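Local coordinates for protein Two-component sensor histidine kinase (Nostoc sp., PDB 3OLO) that probably senses a signal through this PAS domain and, as a histidine kinase, passes it on by ATP-dependent phosphorylation of a histidine, at residues A[78-83]-A[96-101]; A[17-22]-A[37-42]. One frame throughout, in Å; residues are numbered along the deposited sequence.

Contact 1. Residues A[78-83]-A[96-101]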
loop_
_atom_site.group_PDB
_atom_site.type_symbol
_atom_site.label_atom_id
_atom_site.label_comp_id
_atom_site.label_asym_id
_atom_site.label_seq_id
_atom_site.Cartn_x
_atom_site.Cartn_y
_atom_site.Cartn_z
ATOM N N ASN A 78 17.847 4.174 -0.862
ATOM C CA ASN A 78 16.980 3.341 -0.042
ATOM C C ASN A 78 17.595 3.303 1.350
ATOM O O ASN A 78 18.762 2.961 1.496
ATOM C CB ASN A 78 16.867 1.931 -0.616
ATOM C CG ASN A 78 16.546 1.928 -2.097
ATOM O OD1 ASN A 78 15.397 2.109 -2.488
ATOM N ND2 ASN A 78 17.565 1.723 -2.932
ATOM N N TYR A 79 16.819 3.663 2.366
ATOM C CA TYR A 79 17.371 3.846 3.704
ATOM C C TYR A 79 16.278 3.763 4.775
ATOM O O TYR A 79 15.154 4.209 4.556
ATOM C CB TYR A 79 18.076 5.199 3.752
ATOM C CG TYR A 79 19.012 5.387 4.918
ATOM C CD1 TYR A 79 20.100 4.545 5.104
ATOM C CD2 TYR A 79 18.824 6.430 5.821
ATOM C CE1 TYR A 79 20.970 4.729 6.171
ATOM C CE2 TYR A 79 19.689 6.625 6.888
ATOM C CZ TYR A 79 20.756 5.773 7.059
ATOM O OH TYR A 79 21.612 5.964 8.116
ATOM N N THR A 80 16.615 3.186 5.926
ATOM C CA THR A 80 15.682 3.039 7.046
ATOM C C THR A 80 16.363 3.580 8.297
ATOM O O THR A 80 17.531 3.268 8.539
ATOM C CB THR A 80 15.283 1.544 7.287
ATOM O OG1 THR A 80 14.495 1.064 6.195
ATOM C CG2 THR A 80 14.468 1.380 8.578
ATOM N N PHE A 81 15.654 4.389 9.084
ATOM C CA PHE A 81 16.227 4.951 10.307
ATOM C C PHE A 81 15.141 5.459 11.265
ATOM O O PHE A 81 13.984 5.600 10.876
ATOM C CB PHE A 81 17.192 6.087 9.961
ATOM C CG PHE A 81 16.521 7.281 9.349
ATOM C CD1 PHE A 81 16.288 7.340 7.989
ATOM C CD2 PHE A 81 16.112 8.342 10.137
ATOM C CE1 PHE A 81 15.668 8.437 7.422
ATOM C CE2 PHE A 81 15.486 9.440 9.577
ATOM C CZ PHE A 81 15.265 9.487 8.217
ATOM N N LYS A 82 15.522 5.735 12.513
ATOM C CA LYS A 82 14.568 6.169 13.534
ATOM C C LYS A 82 14.548 7.676 13.659
ATOM O O LYS A 82 15.585 8.332 13.592
ATOM C CB LYS A 82 14.945 5.633 14.917
ATOM C CG LYS A 82 15.259 4.171 14.982
ATOM C CD LYS A 82 14.009 3.327 15.104
ATOM C CE LYS A 82 14.308 1.903 14.693
ATOM N NZ LYS A 82 14.699 1.873 13.260
ATOM N N THR A 83 13.366 8.228 13.881
ATOM C CA THR A 83 13.284 9.595 14.343
ATOM C C THR A 83 12.086 9.727 15.277
ATOM O O THR A 83 11.383 8.752 15.520
ATOM C CB THR A 83 13.191 10.554 13.163
ATOM O OG1 THR A 83 13.472 11.889 13.606
ATOM C CG2 THR A 83 11.812 10.475 12.512
ATOM N N GLU A 96 10.120 4.429 12.944
ATOM C CA GLU A 96 11.141 3.947 12.028
ATOM C C GLU A 96 10.633 4.220 10.620
ATOM O O GLU A 96 9.588 3.703 10.219
ATOM C CB GLU A 96 11.380 2.451 12.251
ATOM C CG GLU A 96 12.253 1.776 11.213
ATOM C CD GLU A 96 12.460 0.295 11.516
ATOM O OE1 GLU A 96 11.749 -0.538 10.926
ATOM O OE2 GLU A 96 13.325 -0.045 12.346
HETATM N N MSE A 97 11.347 5.072 9.890
HETATM C CA MSE A 97 10.974 5.428 8.524
HETATM C C MSE A 97 11.815 4.642 7.539
HETATM O O MSE A 97 13.027 4.550 7.707
HETATM C CB MSE A 97 11.256 6.908 8.251
HETATM C CG MSE A 97 10.371 7.906 8.905
HETATM SE SE MSE A 97 11.036 9.735 8.511
HETATM C CE MSE A 97 10.494 9.931 6.671
ATOM N N SER A 98 11.176 4.107 6.503
ATOM C CA SER A 98 11.874 3.519 5.361
ATOM C C SER A 98 11.584 4.356 4.121
ATOM O O SER A 98 10.431 4.594 3.776
ATOM C CB SER A 98 11.430 2.079 5.131
ATOM O OG SER A 98 11.933 1.234 6.146
ATOM N N LEU A 99 12.634 4.831 3.471
ATOM C CA LEU A 99 12.478 5.690 2.313
ATOM C C LEU A 99 12.998 5.002 1.076
ATOM O O LEU A 99 14.032 4.341 1.123
ATOM C CB LEU A 99 13.280 6.963 2.478
ATOM C CG LEU A 99 12.911 7.870 3.630
ATOM C CD1 LEU A 99 13.708 7.493 4.870
ATOM C CD2 LEU A 99 13.190 9.291 3.197
ATOM N N THR A 100 12.276 5.192 -0.024
ATOM C CA THR A 100 12.732 4.836 -1.353
ATOM C C THR A 100 12.560 6.060 -2.242
ATOM O O THR A 100 11.472 6.613 -2.313
ATOM C CB THR A 100 11.880 3.718 -1.937
ATOM O OG1 THR A 100 11.832 2.622 -1.016
ATOM C CG2 THR A 100 12.451 3.251 -3.263
ATOM N N PHE A 101 13.613 6.480 -2.932
ATOM C CA PHE A 101 13.493 7.625 -3.825
ATOM C C PHE A 101 13.201 7.171 -5.240
ATOM O O PHE A 101 13.761 6.194 -5.712
ATOM C CB PHE A 101 14.744 8.482 -3.783
ATOM C CG PHE A 101 14.925 9.188 -2.485
ATOM C CD1 PHE A 101 15.599 8.574 -1.437
ATOM C CD2 PHE A 101 14.397 10.456 -2.293
ATOM C CE1 PHE A 101 15.755 9.222 -0.219
ATOM C CE2 PHE A 101 14.555 11.113 -1.084
ATOM C CZ PHE A 101 15.237 10.494 -0.046
#

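Contact 2. Residues A[17-22]-A[37-42]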
loop_
_atom_site.group_PDB
_atom_site.type_symbol
_atom_site.label_atom_id
_atom_site.label_comp_id
_atom_site.label_asym_id
_atom_site.label_seq_id
_atom_site.Cartn_x
_atom_site.Cartn_y
_atom_site.Cartn_z
ATOM N N TYR A 17 -7.167 2.750 -3.259
ATOM C CA TYR A 17 -7.982 2.003 -2.310
ATOM C C TYR A 17 -7.152 1.032 -1.479
ATOM O O TYR A 17 -7.327 0.930 -0.271
ATOM C CB TYR A 17 -9.069 1.247 -3.065
ATOM C CG TYR A 17 -10.139 2.158 -3.606
ATOM C CD1 TYR A 17 -10.985 2.843 -2.746
ATOM C CD2 TYR A 17 -10.308 2.335 -4.968
ATOM C CE1 TYR A 17 -11.967 3.683 -3.229
ATOM C CE2 TYR A 17 -11.290 3.176 -5.461
ATOM C CZ TYR A 17 -12.117 3.844 -4.585
ATOM O OH TYR A 17 -13.101 4.676 -5.061
ATOM N N LEU A 18 -6.241 0.322 -2.131
ATOM C CA LEU A 18 -5.338 -0.591 -1.433
ATOM C C LEU A 18 -4.486 0.109 -0.380
ATOM O O LEU A 18 -4.440 -0.316 0.774
ATOM C CB LEU A 18 -4.393 -1.280 -2.433
ATOM C CG LEU A 18 -4.937 -2.528 -3.115
ATOM C CD1 LEU A 18 -4.069 -2.920 -4.301
ATOM C CD2 LEU A 18 -5.050 -3.674 -2.108
ATOM N N ILE A 19 -3.784 1.172 -0.757
ATOM C CA ILE A 19 -2.824 1.753 0.186
ATOM C C ILE A 19 -3.555 2.411 1.351
ATOM O O ILE A 19 -3.019 2.524 2.439
ATOM C CB ILE A 19 -1.882 2.780 -0.466
ATOM C CG1 ILE A 19 -0.662 3.015 0.434
ATOM C CG2 ILE A 19 -2.602 4.071 -0.724
ATOM C CD1 ILE A 19 0.297 1.801 0.491
ATOM N N ASN A 20 -4.785 2.843 1.125
ATOM C CA ASN A 20 -5.541 3.473 2.192
ATOM C C ASN A 20 -6.147 2.464 3.133
ATOM O O ASN A 20 -6.537 2.804 4.232
ATOM C CB ASN A 20 -6.587 4.405 1.612
ATOM C CG ASN A 20 -5.975 5.696 1.168
ATOM O OD1 ASN A 20 -5.240 6.329 1.927
ATOM N ND2 ASN A 20 -6.223 6.077 -0.068
ATOM N N ASN A 21 -6.205 1.210 2.706
ATOM C CA ASN A 21 -6.650 0.162 3.602
ATOM C C ASN A 21 -5.488 -0.527 4.290
ATOM O O ASN A 21 -5.686 -1.285 5.234
ATOM C CB ASN A 21 -7.543 -0.830 2.862
ATOM C CG ASN A 21 -8.976 -0.341 2.784
ATOM O OD1 ASN A 21 -9.712 -0.413 3.765
ATOM N ND2 ASN A 21 -9.365 0.203 1.636
ATOM N N ALA A 22 -4.272 -0.245 3.840
ATOM C CA ALA A 22 -3.098 -0.803 4.493
ATOM C C ALA A 22 -2.955 -0.250 5.910
ATOM O O ALA A 22 -3.076 0.948 6.152
ATOM C CB ALA A 22 -1.850 -0.512 3.693
ATOM N N TYR A 37 1.175 12.918 -0.955
ATOM C CA TYR A 37 0.137 11.918 -0.846
ATOM C C TYR A 37 0.296 11.230 0.498
ATOM O O TYR A 37 1.405 10.903 0.892
ATOM C CB TYR A 37 0.258 10.898 -1.988
ATOM C CG TYR A 37 -0.844 9.881 -1.951
ATOM C CD1 TYR A 37 -0.771 8.783 -1.107
ATOM C CD2 TYR A 37 -1.982 10.038 -2.726
ATOM C CE1 TYR A 37 -1.800 7.851 -1.054
ATOM C CE2 TYR A 37 -3.005 9.114 -2.682
ATOM C CZ TYR A 37 -2.912 8.029 -1.842
ATOM O OH TYR A 37 -3.941 7.124 -1.787
ATOM N N VAL A 38 -0.804 11.027 1.212
ATOM C CA VAL A 38 -0.760 10.334 2.498
ATOM C C VAL A 38 -1.886 9.334 2.542
ATOM O O VAL A 38 -2.965 9.629 2.035
ATOM C CB VAL A 38 -0.932 11.314 3.705
ATOM C CG1 VAL A 38 0.262 12.231 3.816
ATOM C CG2 VAL A 38 -2.235 12.136 3.579
ATOM N N ASN A 39 -1.648 8.163 3.142
ATOM C CA ASN A 39 -2.718 7.185 3.344
ATOM C C ASN A 39 -3.394 7.378 4.700
ATOM O O ASN A 39 -2.872 8.078 5.563
ATOM C CB ASN A 39 -2.228 5.733 3.144
ATOM C CG ASN A 39 -1.475 5.167 4.349
ATOM O OD1 ASN A 39 -1.010 5.895 5.215
ATOM N ND2 ASN A 39 -1.335 3.840 4.383
ATOM N N ASP A 40 -4.568 6.778 4.868
ATOM C CA ASP A 40 -5.349 6.946 6.089
ATOM C C ASP A 40 -4.527 6.653 7.357
ATOM O O ASP A 40 -4.638 7.373 8.349
ATOM C CB ASP A 40 -6.605 6.062 6.049
ATOM C CG ASP A 40 -7.592 6.467 4.948
ATOM O OD1 ASP A 40 -7.434 7.542 4.337
ATOM O OD2 ASP A 40 -8.548 5.707 4.699
ATOM N N ALA A 41 -3.704 5.607 7.338
ATOM C CA ALA A 41 -2.905 5.269 8.518
ATOM C C ALA A 41 -1.956 6.417 8.910
ATOM O O ALA A 41 -1.718 6.652 10.093
ATOM C CB ALA A 41 -2.120 3.957 8.304
ATOM N N THR A 42 -1.418 7.133 7.923
ATOM C CA THR A 42 -0.598 8.313 8.202
ATOM C C THR A 42 -1.394 9.449 8.871
ATOM O O THR A 42 -0.899 10.108 9.778
ATOM C CB THR A 42 0.045 8.862 6.912
ATOM O OG1 THR A 42 1.009 7.926 6.429
ATOM C CG2 THR A 42 0.753 10.191 7.180
HETATM O O HOH W 1 -4.144 3.174 5.557
#

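Contact 1. Residues A[78-83]-A[96-101]
The carbonyl oxygen of Met97 is gripped twice from the 78-83 segment: Phe81 N donates to Met97 O at 3.0 Å, and the CA-H of Thr80 adds a softer contact. Phe81 O in turn accepts from Met97 N, and two further bonds join Tyr79 and Leu99, so hydrogen-bonded and non-hydrogen-bonded antiparallel pairs alternate along the ladder. Side chains accordingly sort onto two faces. On one, Thr80 OG1 and Ser98 OG share a hydrogen bond of 2.6 Å, while Thr80 CG2 rests 3.5 Å from Glu96 CG. Next along, Lys82 bends at chi2 and again at chi4 (-63°), which folds the ammonium back beneath its own backbone, where NZ forms a salt bridge with OE2 of Glu96 on the neighbouring strand. That oxygen uses its anti lone pair, leaving OE1 to pair with Arg115, so the carboxylate is held between two cations and probably kept ionised. The other face is mainly apolar between the strands. Leu99 CD1 meets the Phe81 ring obliquely, 3.4 Å from CE1, and the selenium of Met97, a selenomethionine here, makes a Met-aromatic contact 5.0 Å from the centroid of the same ring. His68 adds an edge-to-face ring partner to Phe81. This is a two-stranded antiparallel ladder, belonging to the beta hairpin of strands 78-86 and 92-104 at one border of the five-stranded PAS sheet.

Contact 2. Residues A[17-22]-A[37-42]
Ile19 overlaps the rim of the Tyr37 ring, its CG2 methyl near the ring plane and 3.9 Å from CE1, while the Tyr37 hydroxyl is hydrogen-bonded to His16. Beyond the ring the chain leaves a PAS-sheet strand and enters helix 40-46, with Asn39 as the N-cap. With CG between the backbone N and the carbonyl carbon (chi1 79°), its amide lies between the end of helix 8-21 and the first turn of helix 40-46: OD1 accepts from Thr42 N at 3.0 Å, and ND2 donates to Ile19 O at 2.9 Å. The second bond is fairly straight and lies near the amide plane, though tilted from the plane of the Ile19 carbonyl. ND2 also donates to Glu24 O and OD1 accepts from Ser26 N, fixing the amide's rotation. With an alanine here, Thr42 N would probably lose its cap and Ile19 O the side-chain donor that ties helix 8-21 to this turn. Asn20 reaches over from the same helix, its amide 25° from the plane of the Asp40 carboxylate, which pairs with Arg50. Asp40 N donates to Asn20 OD1, 3.1 Å away, approaching in the carbonyl plane on a lone pair.

The two contacts show how one sheet can carry quite different kinds of joint. Within the chain, contact 1 pairs strand 78-86, outermost at one border, with its neighbour; contact 2 fastens helix 8-21 where strand 35-38, outermost at the other border, gives way to helix 40-46. Within a subunit their centres lie about 18 Å apart and their nearest atoms about 10 Å, and contact 2 closes in sequence before contact 1 opens. Across the two-chain assembly they approach where Thr100 packs on Asn21 of the second subunit, in that copy's 17-22 segment. A glycerol, probably from the crystallisation liquor, lies about 3 Å from the Asp40 side chain in contact 2.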